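Local structure of concanavalin A-like lectin protein kinase family protein (Theobroma cacao, 6CTH) at residues R281-I284 / Q285-F289. The protein is probably a protein kinase that transfers phosphate from ATP to protein substrates, its kinase domain here holding an oxindole-type inhibitor and a magnesium ion. Numbering follows the deposited sequence.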
# COMPACT_ATOMS: atom_id res chain seq x y z
N ARG A 281 -1.68 -4.09 -16.01
CA ARG A 281 -1.18 -5.20 -16.83
C ARG A 281 0.04 -4.78 -17.68
O ARG A 281 1.02 -5.52 -17.77
CB ARG A 281 -2.29 -5.80 -17.69
CG ARG A 281 -1.86 -7.06 -18.39
CD ARG A 281 -2.99 -7.71 -19.18
NE ARG A 281 -4.24 -7.97 -18.44
CZ ARG A 281 -4.50 -9.04 -17.75
NH1 ARG A 281 -3.57 -9.93 -17.56
NH2 ARG A 281 -5.67 -9.15 -17.17
N GLN A 282 0.03 -3.56 -18.22
CA GLN A 282 1.17 -3.05 -18.99
C GLN A 282 2.38 -2.86 -18.12
O GLN A 282 3.50 -3.12 -18.54
CB GLN A 282 0.83 -1.74 -19.68
CG GLN A 282 -0.18 -1.86 -20.82
CD GLN A 282 -0.66 -0.51 -21.34
OE1 GLN A 282 -0.93 0.44 -20.58
NE2 GLN A 282 -0.72 -0.40 -22.66
N VAL A 283 2.15 -2.38 -16.88
CA VAL A 283 3.21 -2.24 -15.90
C VAL A 283 3.89 -3.57 -15.64
O VAL A 283 5.11 -3.65 -15.63
CB VAL A 283 2.64 -1.68 -14.55
CG1 VAL A 283 3.61 -1.85 -13.39
CG2 VAL A 283 2.25 -0.21 -14.74
N ILE A 284 3.10 -4.63 -15.43
CA ILE A 284 3.68 -5.92 -15.12
C ILE A 284 4.53 -6.44 -16.29
O ILE A 284 5.62 -6.99 -16.04
CB ILE A 284 2.60 -6.96 -14.72
CG1 ILE A 284 1.96 -6.57 -13.39
CG2 ILE A 284 3.17 -8.39 -14.64
CD1 ILE A 284 0.62 -7.21 -13.11
N GLN A 285 4.05 -6.24 -17.51
CA GLN A 285 4.79 -6.63 -18.72
C GLN A 285 6.17 -5.92 -18.74
O GLN A 285 7.20 -6.56 -19.00
CB GLN A 285 4.02 -6.27 -20.01
CG GLN A 285 2.67 -6.94 -20.26
CD GLN A 285 1.80 -6.18 -21.33
OE1 GLN A 285 0.55 -6.23 -21.32
NE2 GLN A 285 2.47 -5.46 -22.26
N VAL A 286 6.20 -4.62 -18.44
CA VAL A 286 7.44 -3.85 -18.45
C VAL A 286 8.41 -4.28 -17.35
O VAL A 286 9.62 -4.41 -17.59
CB VAL A 286 7.17 -2.34 -18.41
CG1 VAL A 286 8.46 -1.54 -18.28
CG2 VAL A 286 6.41 -1.92 -19.66
N LEU A 287 7.89 -4.46 -16.12
CA LEU A 287 8.69 -4.97 -15.01
C LEU A 287 9.34 -6.33 -15.28
O LEU A 287 10.45 -6.60 -14.75
CB LEU A 287 7.83 -5.08 -13.71
CG LEU A 287 7.48 -3.70 -13.13
CD1 LEU A 287 6.47 -3.87 -12.02
CD2 LEU A 287 8.67 -2.84 -12.68
N ASN A 288 8.67 -7.16 -16.08
CA ASN A 288 9.20 -8.48 -16.47
C ASN A 288 9.93 -8.46 -17.80
O ASN A 288 10.22 -9.53 -18.35
CB ASN A 288 8.07 -9.51 -16.50
CG ASN A 288 7.52 -9.80 -15.13
OD1 ASN A 288 6.52 -9.22 -14.71
ND2 ASN A 288 8.24 -10.61 -14.39
N PHE A 289 10.18 -7.27 -18.34
CA PHE A 289 10.96 -7.10 -19.56
C PHE A 289 10.35 -7.86 -20.73
O PHE A 289 11.07 -8.36 -21.60
CB PHE A 289 12.41 -7.52 -19.31
CG PHE A 289 13.08 -6.75 -18.21
CD1 PHE A 289 13.47 -5.43 -18.42
CD2 PHE A 289 13.32 -7.34 -16.97
CE1 PHE A 289 14.08 -4.70 -17.40
CE2 PHE A 289 13.92 -6.63 -15.95
CZ PHE A 289 14.30 -5.30 -16.16
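Val283 and Leu287 sit one helical turn apart, and Val283 O accepts the N-H of Leu287 at 2.9 Å. This bond is close to straight, with an N-H...O angle of 175°. The side chains of the same pair lie alongside each other with the same heading. Val283 CG1 meets Leu287 CD1 at 3.8 Å. The turn before is closed by Gln285 N, which donates to Arg281 O at 3.1 Å, and by Val286 N, which donates to Gln282 O. The side chain of Gln285 packs on both acceptors, CB against Gln282 O and CG against Arg281 O. Its CG stands beside its own backbone N (chi1 -63°), which brings CG to 3.3 Å from Arg281 O. The amide then reaches the aliphatic part of Arg281, with OE1 3.9 Å from Arg281 CG. The side chain of Gln282 is bound outside the two segments: its OE1 accepts the N-H of Ser279.

Residues 281-287 make up nearly all of helix 280-287, the last helix of the kinase domain, in its C-terminal lobe. Asn288 and Phe289 follow its C-terminal end. A Schellman motif closes it. Phe289, with positive phi, is the C-prime residue; its N-H returns to Val286 O, and Glu290 N reaches Gln285 O. Asn288 N still donates to Ile284 O at 3.1 Å, but the bond is more bent, at 144°. Leu287 O is taken by Tyr116 OH of helix 112-132. The same helix packs against Ile284 through Ala123. Val283 and Val286 face helix 256-269, where both touch Val265. At the helix end the Phe289 ring makes a cation-pi contact with Lys257, and Val286 O sits over one face of the ring, nearer its rim than its centre, 4.0 Å from the plane.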